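Local coordinates for protein obscurin (Homo sapiens, PDB 4C4K) that probably helps organise the muscle sarcomere as a giant scaffold with kinase and Rho-exchange modules, sampled here through its first immunoglobulin domain, at residues Lys20-Ser25 / Val90-Asp95; Cys26-Val29 / Gln35-Trp38; Ala49-Ala54 / Tyr60-Leu65. All coordinates share one frame; numbering follows the deposited sequence. Where two conformers were deposited one is given.

Interaction 1: Lys20-Ser25 / Val90-Asp95; sequences KDATLS and VGLQVD. With EDO (1,2-ethanediol), chain H; EDO (1,2-ethanediol), chain D.
Leu-24 and Leu-92 have the most surface buried in this contact, and each meets a smaller residue of the other segment. Leu-24 packs on Val-90, and Leu-92 packs on Ala-22. The two segments run in opposite directions, so the pairs follow one another in reverse order. The CA atoms of Leu-24 and Val-90 lie 8.2 Å apart, and those of Ala-22 and Leu-92 lie 8.4 Å apart. This is too far for a backbone ladder. Side chains fill the gap instead, and all four are buried.

Leu-24 brings its CD2 branch to 3.9 Å from Val-90 CG1. Its CG also touches this methyl, at 4.1 Å, so one valine methyl rests against CG and one branch of the leucine. The two side chains cross obliquely. Val-90 CG1 is the branch that sits between its own backbone N and carbonyl carbon (chi1 68°), and this turn aims it at Leu-24. The second pair meets through one atom from each residue: Leu-92 CD1 lies 3.8 Å from Ala-22 CB. With CG opposite the backbone N (chi1 179°), Leu-92 extends across the gap to this short partner.

Other strands close the surroundings. Tyr-75 touches both leucines, Ile-64 touches Leu-92, and Ala-13 lies against Leu-24 and Val-90. On the strand of Leu-92, Gly-91 N is hydrogen-bonded to an acidic side chain of another protein chain, and an acidic side chain of that chain also packs on Val-90. The contact therefore lies just behind a surface used in the assembly. The arrangement is typical of the immunoglobulin beta sandwich of the I-set, where strand B of one sheet faces strand G of the other through aliphatic side chains that meet across the core.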
ATOM      1  N   LYS A  20     -10.694  19.730 -10.675  1.00 35.76           N
ATOM      2  CA  LYS A  20      -9.449  20.003 -11.393  1.00 35.79           C
ATOM      3  C   LYS A  20      -8.225  19.659 -10.570  1.00 34.91           C
ATOM      4  O   LYS A  20      -7.098  19.755 -11.077  1.00 33.59           O
ATOM      5  CB  LYS A  20      -9.399  21.499 -11.784  1.00 39.66           C
ATOM      6  CG  LYS A  20     -10.460  21.912 -12.803  1.00 58.45           C
ATOM      7  CD  LYS A  20     -10.381  23.395 -13.121  1.00 75.62           C
ATOM      8  CE  LYS A  20     -11.491  23.840 -14.046  1.00 94.63           C
ATOM      9  NZ  LYS A  20     -11.455  25.307 -14.285  1.00105.01           N
ATOM     10  N   ASP A  21      -8.426  19.301  -9.283  1.00 29.59           N
ATOM     11  CA  ASP A  21      -7.314  19.025  -8.370  1.00 28.55           C
ATOM     12  C   ASP A  21      -7.586  17.816  -7.499  1.00 33.25           C
ATOM     13  O   ASP A  21      -8.745  17.548  -7.153  1.00 34.65           O
ATOM     14  CB  ASP A  21      -7.048  20.244  -7.475  1.00 29.33           C
ATOM     15  CG  ASP A  21      -6.975  21.561  -8.230  1.00 41.44           C
ATOM     16  OD1 ASP A  21      -5.916  21.855  -8.805  1.00 45.16           O
ATOM     17  OD2 ASP A  21      -8.025  22.212  -8.383  1.00 45.18           O
ATOM     18  N   ALA A  22      -6.509  17.105  -7.106  1.00 26.50           N
ATOM     19  CA  ALA A  22      -6.631  15.951  -6.246  1.00 24.90           C
ATOM     20  C   ALA A  22      -5.633  16.061  -5.103  1.00 27.81           C
ATOM     21  O   ALA A  22      -4.607  16.696  -5.247  1.00 25.70           O
ATOM     22  CB  ALA A  22      -6.381  14.668  -7.040  1.00 26.18           C
ATOM     23  N   THR A  23      -5.934  15.427  -3.978  1.00 25.22           N
ATOM     24  CA  THR A  23      -5.016  15.343  -2.855  1.00 23.75           C
ATOM     25  C   THR A  23      -5.029  13.928  -2.357  1.00 28.77           C
ATOM     26  O   THR A  23      -6.082  13.291  -2.280  1.00 26.78           O
ATOM     27  CB  THR A  23      -5.170  16.474  -1.812  1.00 26.51           C
ATOM     28  OG1 THR A  23      -4.054  16.431  -0.939  1.00 29.86           O
ATOM     29  CG2 THR A  23      -6.434  16.368  -1.007  1.00 22.28           C
ATOM     30  N   LEU A  24      -3.829  13.420  -2.103  1.00 26.76           N
ATOM     31  CA  LEU A  24      -3.533  12.070  -1.656  1.00 27.98           C
ATOM     32  C   LEU A  24      -2.845  12.210  -0.315  1.00 32.01           C
ATOM     33  O   LEU A  24      -1.911  13.000  -0.181  1.00 30.88           O
ATOM     34  CB  LEU A  24      -2.586  11.392  -2.687  1.00 28.79           C
ATOM     35  CG  LEU A  24      -3.229  10.726  -3.960  1.00 33.54           C
ATOM     36  CD1 LEU A  24      -4.080  11.687  -4.789  1.00 33.95           C
ATOM     37  CD2 LEU A  24      -2.175  10.125  -4.843  1.00 32.25           C
ATOM     38  N   SER A  25      -3.328  11.489   0.696  1.00 29.81           N
ATOM     39  CA  SER A  25      -2.731  11.572   2.028  1.00 30.37           C
ATOM     40  C   SER A  25      -2.774  10.260   2.784  1.00 34.77           C
ATOM     41  O   SER A  25      -3.602   9.382   2.495  1.00 32.54           O
ATOM     42  CB  SER A  25      -3.416  12.658   2.861  1.00 33.05           C
ATOM     43  OG  SER A  25      -4.736  12.252   3.158  1.00 36.97           O
ATOM     44  N   VAL A  90      -2.692   3.657  -3.908  1.00 25.32           N
ATOM     45  CA  VAL A  90      -4.016   4.275  -4.069  1.00 27.30           C
ATOM     46  C   VAL A  90      -4.152   4.639  -5.549  1.00 32.93           C
ATOM     47  O   VAL A  90      -3.163   5.023  -6.188  1.00 31.87           O
ATOM     48  CB  VAL A  90      -4.206   5.500  -3.109  1.00 32.36           C
ATOM     49  CG1 VAL A  90      -3.297   6.681  -3.489  1.00 32.39           C
ATOM     50  CG2 VAL A  90      -5.681   5.933  -3.020  1.00 33.56           C
ATOM     51  N   GLY A  91      -5.355   4.473  -6.077  1.00 32.18           N
ATOM     52  CA  GLY A  91      -5.690   4.777  -7.463  1.00 32.29           C
ATOM     53  C   GLY A  91      -6.311   6.152  -7.596  1.00 37.21           C
ATOM     54  O   GLY A  91      -6.965   6.658  -6.675  1.00 35.44           O
ATOM     55  N   LEU A  92      -6.073   6.770  -8.740  1.00 35.68           N
ATOM     56  CA  LEU A  92      -6.630   8.064  -9.112  1.00 37.38           C
ATOM     57  C   LEU A  92      -7.114   7.915 -10.533  1.00 42.98           C
ATOM     58  O   LEU A  92      -6.365   7.447 -11.398  1.00 40.95           O
ATOM     59  CB  LEU A  92      -5.581   9.207  -9.007  1.00 37.08           C
ATOM     60  CG  LEU A  92      -6.091  10.629  -9.402  1.00 43.95           C
ATOM     61  CD1 LEU A  92      -7.010  11.203  -8.339  1.00 44.67           C
ATOM     62  CD2 LEU A  92      -4.942  11.594  -9.615  1.00 46.15           C
ATOM     63  N   GLN A  93      -8.382   8.234 -10.753  1.00 43.17           N
ATOM     64  CA  GLN A  93      -8.973   8.225 -12.084  1.00 46.30           C
ATOM     65  C   GLN A  93      -9.441   9.627 -12.369  1.00 51.26           C
ATOM     66  O   GLN A  93     -10.242  10.180 -11.619  1.00 52.72           O
ATOM     67  CB  GLN A  93     -10.129   7.212 -12.208  1.00 49.01           C
ATOM     68  CG  GLN A  93     -10.807   7.176 -13.593  1.00 70.81           C
ATOM     69  CD  GLN A  93      -9.898   6.724 -14.724  1.00 91.95           C
ATOM     70  OE1 GLN A  93      -9.645   5.528 -14.916  1.00 89.64           O
ATOM     71  NE2 GLN A  93      -9.412   7.675 -15.518  1.00 77.71           N
ATOM     72  N   VAL A  94      -8.874  10.245 -13.387  1.00 47.61           N
ATOM     73  CA  VAL A  94      -9.318  11.570 -13.784  1.00 47.90           C
ATOM     74  C   VAL A  94     -10.247  11.417 -14.984  1.00 54.38           C
ATOM     75  O   VAL A  94      -9.963  10.597 -15.863  1.00 54.44           O
ATOM     76  CB  VAL A  94      -8.252  12.727 -13.815  1.00 50.61           C
ATOM     77  CG1 VAL A  94      -6.857  12.252 -13.418  1.00 48.49           C
ATOM     78  CG2 VAL A  94      -8.240  13.531 -15.117  1.00 51.53           C
ATOM     79  N   ASP A  95     -11.411  12.095 -14.945  1.00 51.80           N
ATOM     80  CA  ASP A  95     -12.437  12.031 -15.991  1.00 66.02           C
ATOM     81  C   ASP A  95     -12.474  13.315 -16.806  1.00 97.35           C
ATOM     82  O   ASP A  95     -11.484  13.668 -17.437  1.00 62.47           O
ATOM     83  CB  ASP A  95     -13.818  11.763 -15.372  1.00 68.33           C
ATOM     84  CG  ASP A  95     -13.935  10.458 -14.603  1.00 77.32           C
ATOM     85  OD1 ASP A  95     -13.587   9.392 -15.174  1.00 77.61           O
ATOM     86  OD2 ASP A  95     -14.414  10.493 -13.451  1.00 82.91           O
TER
HETATM   87  C1  EDO H1106     -13.278  14.111 -11.104  1.00 71.06           C
HETATM   88  O1  EDO H1106     -12.674  15.372 -10.882  1.00 72.59           O
HETATM   89  C2  EDO H1106     -12.230  13.196 -11.758  1.00 69.36           C
HETATM   90  O2  EDO H1106     -11.688  13.850 -12.894  1.00 66.93           O
HETATM   91  C1  EDO D1102     -12.456  21.610  -7.727  1.00 68.48           C
HETATM   92  O1  EDO D1102     -11.956  22.862  -8.175  1.00 70.82           O
HETATM   93  C2  EDO D1102     -11.510  21.054  -6.649  1.00 65.87           C
HETATM   94  O2  EDO D1102     -10.278  20.810  -7.275  1.00 63.00           O

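Interaction 2: Cys26-Val29 / Gln35-Trp38; sequences CQIV and QVSW. With EDO (1,2-ethanediol), chain F.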
ATOM      1  N   CYS A  26      -1.875  10.141   3.761  1.00 47.54           N
ATOM      2  CA  CYS A  26      -1.816   9.023   4.697  1.00 48.84           C
ATOM      3  C   CYS A  26      -1.052   9.374   5.954  1.00 46.36           C
ATOM      4  O   CYS A  26      -0.264  10.314   5.976  1.00 45.68           O
ATOM      5  CB  CYS A  26      -1.272   7.762   4.046  1.00 49.71           C
ATOM      6  SG  CYS A  26       0.298   8.009   3.219  1.00 54.16           S
ATOM      7  N   GLN A  27      -1.293   8.605   6.998  1.00 39.43           N
ATOM      8  CA  GLN A  27      -0.691   8.773   8.294  1.00 38.36           C
ATOM      9  C   GLN A  27       0.293   7.645   8.490  1.00 37.51           C
ATOM     10  O   GLN A  27      -0.077   6.470   8.382  1.00 34.93           O
ATOM     11  CB  GLN A  27      -1.775   8.753   9.365  1.00 41.77           C
ATOM     12  CG  GLN A  27      -1.255   9.246  10.701  1.00 55.77           C
ATOM     13  CD  GLN A  27      -2.354   9.500  11.686  1.00 70.30           C
ATOM     14  OE1 GLN A  27      -3.484   9.021  11.545  1.00 61.29           O
ATOM     15  NE2 GLN A  27      -2.035  10.268  12.706  1.00 67.58           N
ATOM     16  N   ILE A  28       1.566   8.007   8.704  1.00 34.29           N
ATOM     17  CA  ILE A  28       2.671   7.045   8.813  1.00 31.00           C
ATOM     18  C   ILE A  28       3.505   7.325  10.074  1.00 35.50           C
ATOM     19  O   ILE A  28       3.881   8.468  10.301  1.00 35.75           O
ATOM     20  CB  ILE A  28       3.583   7.122   7.540  1.00 32.21           C
ATOM     21  CG1 ILE A  28       2.807   6.900   6.214  1.00 32.01           C
ATOM     22  CG2 ILE A  28       4.766   6.160   7.655  1.00 31.20           C
ATOM     23  CD1 ILE A  28       3.482   7.470   4.958  1.00 32.24           C
ATOM     24  N   VAL A  29       3.891   6.267  10.814  1.00 32.08           N
ATOM     25  CA  VAL A  29       4.746   6.378  12.006  1.00 32.67           C
ATOM     26  C   VAL A  29       5.910   5.396  11.881  1.00 33.06           C
ATOM     27  O   VAL A  29       5.796   4.407  11.158  1.00 31.86           O
ATOM     28  CB  VAL A  29       3.985   6.196  13.360  1.00 39.40           C
ATOM     29  CG1 VAL A  29       3.051   7.379  13.655  1.00 41.76           C
ATOM     30  CG2 VAL A  29       3.246   4.854  13.431  1.00 38.40           C
ATOM     31  N   GLN A  35      11.559   8.393   5.928  1.00 32.11           N
ATOM     32  CA  GLN A  35      11.646   9.180   4.715  1.00 31.36           C
ATOM     33  C   GLN A  35      10.452   8.686   3.883  1.00 33.43           C
ATOM     34  O   GLN A  35      10.303   7.476   3.662  1.00 31.72           O
ATOM     35  CB  GLN A  35      12.972   8.859   4.000  1.00 34.67           C
ATOM     36  CG  GLN A  35      13.244   9.688   2.740  1.00 62.67           C
ATOM     37  CD  GLN A  35      14.573   9.351   2.091  1.00 93.95           C
ATOM     38  OE1 GLN A  35      15.590   9.119   2.758  1.00 93.70           O
ATOM     39  NE2 GLN A  35      14.600   9.354   0.767  1.00 88.99           N
ATOM     40  N   VAL A  36       9.581   9.602   3.467  1.00 30.16           N
ATOM     41  CA  VAL A  36       8.376   9.238   2.713  1.00 28.52           C
ATOM     42  C   VAL A  36       8.432   9.776   1.293  1.00 30.71           C
ATOM     43  O   VAL A  36       8.750  10.937   1.089  1.00 31.57           O
ATOM     44  CB  VAL A  36       7.080   9.654   3.464  1.00 32.30           C
ATOM     45  CG1 VAL A  36       5.817   9.407   2.634  1.00 29.57           C
ATOM     46  CG2 VAL A  36       6.992   8.984   4.839  1.00 32.97           C
ATOM     47  N   SER A  37       8.101   8.934   0.326  1.00 26.47           N
ATOM     48  CA  SER A  37       8.101   9.327  -1.078  1.00 28.44           C
ATOM     49  C   SER A  37       6.911   8.679  -1.802  1.00 32.65           C
ATOM     50  O   SER A  37       6.373   7.681  -1.330  1.00 33.20           O
ATOM     51  CB  SER A  37       9.423   8.934  -1.749  1.00 32.41           C
ATOM     52  OG  SER A  37       9.590   7.530  -1.710  1.00 38.50           O
ATOM     53  N   TRP A  38       6.557   9.216  -2.962  1.00 28.37           N
ATOM     54  CA  TRP A  38       5.456   8.742  -3.788  1.00 28.72           C
ATOM     55  C   TRP A  38       5.996   8.283  -5.133  1.00 32.55           C
ATOM     56  O   TRP A  38       6.909   8.900  -5.678  1.00 32.05           O
ATOM     57  CB  TRP A  38       4.407   9.863  -3.981  1.00 28.37           C
ATOM     58  CG  TRP A  38       3.742  10.296  -2.703  1.00 30.08           C
ATOM     59  CD1 TRP A  38       4.212  11.206  -1.803  1.00 33.27           C
ATOM     60  CD2 TRP A  38       2.489   9.825  -2.181  1.00 30.29           C
ATOM     61  NE1 TRP A  38       3.327  11.338  -0.757  1.00 33.64           N
ATOM     62  CE2 TRP A  38       2.261  10.502  -0.963  1.00 34.98           C
ATOM     63  CE3 TRP A  38       1.526   8.908  -2.638  1.00 32.23           C
ATOM     64  CZ2 TRP A  38       1.105  10.303  -0.195  1.00 36.36           C
ATOM     65  CZ3 TRP A  38       0.390   8.690  -1.864  1.00 35.80           C
ATOM     66  CH2 TRP A  38       0.180   9.390  -0.666  1.00 37.31           C
TER
HETATM   67  C1  EDO F1104       6.120  14.496   1.944  1.00 59.00           C
HETATM   68  O1  EDO F1104       7.438  14.194   2.358  1.00 63.54           O
HETATM   69  C2  EDO F1104       5.524  13.236   1.292  1.00 54.17           C
HETATM   70  O2  EDO F1104       4.194  13.528   0.913  1.00 49.25           O
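Ile-28 and Val-36 face each other on strands that run in opposite directions in different sheets, with their CA atoms 8.6 Å apart. The space between the strands is filled by side chains from both.

Ile-28 and Val-36 meet tip to tip. The terminal CD1 methyl of Ile-28 enters the fork of the valine. It lies 3.8 Å from Val-36 CG1 and just as far from Val-36 CG2. Val-36 holds CG1 opposite its backbone N (chi1 174°), which leaves both methyls turned to receive the isoleucine. Cys-77 touches both residues, and so does Tyr-60.

The second pair is Cys-26 with Trp-38. Cys-26 SG comes to 4.1 Å from Trp-38 CH2 and 4.2 Å from Trp-38 CZ2, at the far end of the indole. SG is 5.0 Å from the centroid of the six-membered ring and 53° off the ring normal. This is an oblique sulfur-aromatic contact. The first bond of the tryptophan side chain does not aim at the cysteine. The length of the indole brings its benzene end inward. The pyrrole side faces another way. There Trp-38 NE1 donates to O2 of a 1,2-ethanediol at 2.9 Å (153°), a molecule probably from the crystallisation liquor. The same O2 donates to Arg-61 O, so the diol bridges the indole N-H to strand 59-64 of the opposite sheet. Leu-62 also packs on the indole.

Cys-26 touches Cys-77 of strand 73-80 as well. A tryptophan of strand C packed beside the cysteines of strands B and F is the classic centre of the immunoglobulin fold, and this contact forms part of it.

Interaction 3: Ala49-Ala54 / Tyr60-Leu65; sequences ARFRLA and YRLTIL. With EDO (1,2-ethanediol), chain I; EDO (1,2-ethanediol), chain F; EDO (1,2-ethanediol), chain G.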
ATOM      1  N   ALA A  49       5.479  22.499 -10.275  1.00 28.33           N
ATOM      2  CA  ALA A  49       4.321  23.383 -10.383  1.00 28.81           C
ATOM      3  C   ALA A  49       2.975  22.657 -10.114  1.00 33.40           C
ATOM      4  O   ALA A  49       2.072  23.220  -9.498  1.00 32.40           O
ATOM      5  CB  ALA A  49       4.314  24.047 -11.748  1.00 30.80           C
ATOM      6  N   ARG A  50       2.853  21.402 -10.560  1.00 28.86           N
ATOM      7  CA  ARG A  50       1.592  20.685 -10.407  1.00 27.50           C
ATOM      8  C   ARG A  50       1.592  19.625  -9.320  1.00 29.79           C
ATOM      9  O   ARG A  50       0.528  19.140  -8.988  1.00 31.03           O
ATOM     10  CB  ARG A  50       1.181  20.039 -11.737  1.00 28.17           C
ATOM     11  CG  ARG A  50       0.996  20.979 -12.921  1.00 33.06           C
ATOM     12  CD  ARG A  50       0.099  20.358 -13.978  1.00 32.82           C
ATOM     13  NE  ARG A  50       0.572  19.047 -14.450  1.00 34.44           N
ATOM     14  CZ  ARG A  50      -0.041  17.892 -14.207  1.00 42.62           C
ATOM     15  NH1 ARG A  50      -1.132  17.854 -13.455  1.00 29.63           N
ATOM     16  NH2 ARG A  50       0.450  16.765 -14.688  1.00 33.09           N
ATOM     17  N   PHE A  51       2.761  19.239  -8.784  1.00 26.21           N
ATOM     18  CA  PHE A  51       2.894  18.183  -7.769  1.00 24.61           C
ATOM     19  C   PHE A  51       3.443  18.794  -6.512  1.00 29.03           C
ATOM     20  O   PHE A  51       4.563  19.315  -6.515  1.00 26.47           O
ATOM     21  CB  PHE A  51       3.789  17.044  -8.287  1.00 26.47           C
ATOM     22  CG  PHE A  51       3.142  16.321  -9.447  1.00 28.15           C
ATOM     23  CD1 PHE A  51       3.294  16.785 -10.749  1.00 32.93           C
ATOM     24  CD2 PHE A  51       2.361  15.191  -9.234  1.00 28.59           C
ATOM     25  CE1 PHE A  51       2.643  16.146 -11.816  1.00 35.02           C
ATOM     26  CE2 PHE A  51       1.736  14.537 -10.297  1.00 32.89           C
ATOM     27  CZ  PHE A  51       1.870  15.026 -11.583  1.00 32.98           C
ATOM     28  N   ARG A  52       2.631  18.786  -5.444  1.00 26.66           N
ATOM     29  CA  ARG A  52       3.025  19.408  -4.180  0.50 27.36           C
ATOM     30  C   ARG A  52       3.111  18.394  -3.070  1.00 30.66           C
ATOM     31  O   ARG A  52       2.139  17.718  -2.793  1.00 29.94           O
ATOM     32  CB  ARG A  52       2.050  20.538  -3.801  0.50 26.28           C
ATOM     33  CG  ARG A  52       1.724  21.464  -4.958  0.50 29.09           C
ATOM     34  CD  ARG A  52       2.944  22.246  -5.404  0.50 25.95           C
ATOM     35  NE  ARG A  52       2.599  23.269  -6.385  0.50 31.64           N
ATOM     36  CZ  ARG A  52       1.925  24.378  -6.106  0.50 41.73           C
ATOM     37  NH1 ARG A  52       1.495  24.613  -4.873  0.50 31.92           N
ATOM     38  NH2 ARG A  52       1.664  25.255  -7.060  0.50 29.69           N
ATOM     39  N   LEU A  53       4.266  18.314  -2.435  1.00 28.13           N
ATOM     40  CA  LEU A  53       4.521  17.384  -1.345  1.00 28.95           C
ATOM     41  C   LEU A  53       4.630  18.132  -0.038  1.00 35.65           C
ATOM     42  O   LEU A  53       5.245  19.203   0.018  1.00 36.36           O
ATOM     43  CB  LEU A  53       5.804  16.594  -1.619  1.00 29.94           C
ATOM     44  CG  LEU A  53       5.771  15.686  -2.834  1.00 35.15           C
ATOM     45  CD1 LEU A  53       7.179  15.458  -3.367  1.00 39.18           C
ATOM     46  CD2 LEU A  53       5.173  14.361  -2.487  1.00 34.58           C
ATOM     47  N   ALA A  54       4.004  17.590   1.016  1.00 32.35           N
ATOM     48  CA  ALA A  54       4.036  18.235   2.323  1.00 33.50           C
ATOM     49  C   ALA A  54       3.875  17.217   3.428  1.00 35.83           C
ATOM     50  O   ALA A  54       3.384  16.108   3.203  1.00 33.79           O
ATOM     51  CB  ALA A  54       2.948  19.312   2.414  1.00 34.41           C
ATOM     52  N   TYR A  60       1.299  12.815   5.752  1.00 32.91           N
ATOM     53  CA  TYR A  60       2.050  13.075   4.508  1.00 31.18           C
ATOM     54  C   TYR A  60       1.093  13.248   3.347  1.00 35.92           C
ATOM     55  O   TYR A  60       0.161  12.466   3.185  1.00 35.01           O
ATOM     56  CB  TYR A  60       3.036  11.934   4.228  1.00 29.73           C
ATOM     57  CG  TYR A  60       4.049  11.762   5.336  1.00 29.46           C
ATOM     58  CD1 TYR A  60       3.724  11.072   6.502  1.00 30.55           C
ATOM     59  CD2 TYR A  60       5.331  12.283   5.222  1.00 31.05           C
ATOM     60  CE1 TYR A  60       4.659  10.889   7.519  1.00 31.87           C
ATOM     61  CE2 TYR A  60       6.276  12.111   6.237  1.00 32.32           C
ATOM     62  CZ  TYR A  60       5.926  11.431   7.393  1.00 36.83           C
ATOM     63  OH  TYR A  60       6.838  11.250   8.403  1.00 38.36           O
ATOM     64  N   ARG A  61       1.355  14.252   2.519  1.00 28.90           N
ATOM     65  CA  ARG A  61       0.466  14.628   1.436  1.00 25.61           C
ATOM     66  C   ARG A  61       1.172  14.795   0.087  1.00 29.32           C
ATOM     67  O   ARG A  61       2.301  15.294  -0.000  1.00 28.84           O
ATOM     68  CB  ARG A  61      -0.235  15.947   1.835  1.00 24.63           C
ATOM     69  CG  ARG A  61      -1.354  16.448   0.906  1.00 18.30           C
ATOM     70  CD  ARG A  61      -2.130  17.630   1.513  1.00 25.82           C
ATOM     71  NE  ARG A  61      -2.617  17.270   2.853  1.00 35.98           N
ATOM     72  CZ  ARG A  61      -3.670  16.492   3.099  1.00 46.04           C
ATOM     73  NH1 ARG A  61      -4.445  16.074   2.103  1.00 32.91           N
ATOM     74  NH2 ARG A  61      -3.989  16.175   4.346  1.00 35.88           N
ATOM     75  N   LEU A  62       0.454  14.385  -0.965  1.00 25.77           N
ATOM     76  CA  LEU A  62       0.735  14.624  -2.366  1.00 24.42           C
ATOM     77  C   LEU A  62      -0.498  15.299  -2.961  1.00 27.65           C
ATOM     78  O   LEU A  62      -1.545  14.663  -3.075  1.00 27.46           O
ATOM     79  CB  LEU A  62       1.070  13.339  -3.147  1.00 24.64           C
ATOM     80  CG  LEU A  62       1.225  13.527  -4.695  1.00 28.52           C
ATOM     81  CD1 LEU A  62       2.267  14.640  -5.036  1.00 28.74           C
ATOM     82  CD2 LEU A  62       1.578  12.217  -5.365  1.00 30.92           C
ATOM     83  N   THR A  63      -0.379  16.587  -3.346  1.00 22.66           N
ATOM     84  CA  THR A  63      -1.491  17.291  -3.986  1.00 23.86           C
ATOM     85  C   THR A  63      -1.154  17.431  -5.454  1.00 25.58           C
ATOM     86  O   THR A  63      -0.044  17.814  -5.784  1.00 26.02           O
ATOM     87  CB  THR A  63      -1.741  18.671  -3.335  1.00 30.07           C
ATOM     88  OG1 THR A  63      -2.107  18.457  -1.976  1.00 29.11           O
ATOM     89  CG2 THR A  63      -2.847  19.458  -4.040  1.00 31.04           C
ATOM     90  N   ILE A  64      -2.107  17.135  -6.329  1.00 22.88           N
ATOM     91  CA  ILE A  64      -1.906  17.256  -7.786  1.00 22.79           C
ATOM     92  C   ILE A  64      -2.813  18.347  -8.279  1.00 28.44           C
ATOM     93  O   ILE A  64      -4.028  18.240  -8.110  1.00 29.74           O
ATOM     94  CB  ILE A  64      -2.138  15.894  -8.524  1.00 25.46           C
ATOM     95  CG1 ILE A  64      -1.298  14.785  -7.847  1.00 26.04           C
ATOM     96  CG2 ILE A  64      -1.793  16.018 -10.023  1.00 27.63           C
ATOM     97  CD1 ILE A  64      -1.657  13.301  -8.245  1.00 30.79           C
ATOM     98  N   LEU A  65      -2.233  19.385  -8.915  1.00 24.77           N
ATOM     99  CA  LEU A  65      -2.986  20.513  -9.401  1.00 27.60           C
ATOM    100  C   LEU A  65      -3.200  20.416 -10.892  1.00 34.11           C
ATOM    101  O   LEU A  65      -2.367  19.847 -11.600  1.00 34.41           O
ATOM    102  CB  LEU A  65      -2.267  21.820  -9.061  1.00 29.12           C
ATOM    103  CG  LEU A  65      -1.971  22.101  -7.560  1.00 34.34           C
ATOM    104  CD1 LEU A  65      -1.312  23.477  -7.408  1.00 37.48           C
ATOM    105  CD2 LEU A  65      -3.269  22.102  -6.724  1.00 35.02           C
TER
HETATM  106  C1  EDO I1107       4.239  18.970 -13.822  1.00 60.65           C
HETATM  107  O1  EDO I1107       4.197  19.441 -15.163  1.00 63.96           O
HETATM  108  C2  EDO I1107       4.891  20.057 -12.921  1.00 55.44           C
HETATM  109  O2  EDO I1107       4.932  19.621 -11.564  1.00 49.64           O
HETATM  110  C1  EDO F1104       6.120  14.496   1.944  1.00 59.00           C
HETATM  111  O1  EDO F1104       7.438  14.194   2.358  1.00 63.54           O
HETATM  112  C2  EDO F1104       5.524  13.236   1.292  1.00 54.17           C
HETATM  113  O2  EDO F1104       4.194  13.528   0.913  1.00 49.25           O
HETATM  114  C1  EDO G1105       0.340  18.020   5.203  1.00 39.35           C
HETATM  115  O1  EDO G1105      -0.338  18.643   4.136  1.00 39.19           O
HETATM  116  C2  EDO G1105      -0.551  16.879   5.653  1.00 41.11           C
HETATM  117  O2  EDO G1105      -1.848  17.399   5.972  1.00 42.80           O
HETATM  118  O   HOH W   1       0.222  18.986  -0.631  1.00 42.00           O
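Arg-50 lays its side chain along the backbone carbonyl of Leu-65 and then bonds to it. Its CB lies 3.6 Å from Leu-65 O, CG lies 3.8 Å from it, and CD passes it at 3.5 Å. The chain bends about the CG-CD bond (chi3 -56°), which turns the guanidinium back toward the carbonyl. NE lies beside O1 and C1 of a 1,2-ethanediol. At the tip, NH1 donates to Leu-65 O at 3.0 Å (155°). The oxygen sits at the edge of the guanidinium, near its plane, and the N-H meets it nearly along the C=O axis. NH1 also forms a salt bridge with Asp-71. Phe-51 CE1 rests over one face of the guanidinium, toward its rim. An alanine at Arg-50 would remove the guanidinium, and is likely to leave Asp-71 without its charged mate and Leu-65 O without its side-chain donor.

The backbones form an antiparallel ladder. Leu-65 N donates to Arg-50 O at 2.8 Å. Arg-52 and Thr-63 exchange two bonds as a hydrogen-bonded pair, and Ala-54 and Arg-61 do the same. A water also joins Arg-52 O to Thr-63 OG1, which has a second partner in Thr-23.

The two faces differ. On one, Phe-51 CE2 meets Ile-64 CG2 at 3.8 Å, and Leu-53 CD2 meets Leu-62 CD1 at 3.9 Å. This face looks into the sandwich, where Trp-38 packs on both leucines. On the other, in one of its two conformers, Arg-52 grips Ala-49 O side-on with NE and NH2. Leu-65 CD1 then covers a face of that guanidinium, 3.5 Å from NH2; this detail is less certain. The arrangement is a beta hairpin, strands D and E of the immunoglobulin I-set domain, with strand 51-56 at the edge of its sheet.

Overall arrangement
From the N terminus, strand 22-31 supplies the first segments of interactions 1 and 2, end to end. Interaction 2 closes first, a short loop onto strand 35-40. Interaction 3 follows in series and closes the hairpin of strands 51-56 and 59-64. Interaction 1 closes last, when strand 84-92 returns near the C terminus, and its long loop encloses the other two. None cross. Interactions 1 and 2 join the two sheets at different points along strand 22-31, while interaction 3 lies within one sheet. Backbone bonds between strands 22-31 and 59-64 link it to both, and Leu-24 touches Trp-38 between interactions 1 and 2.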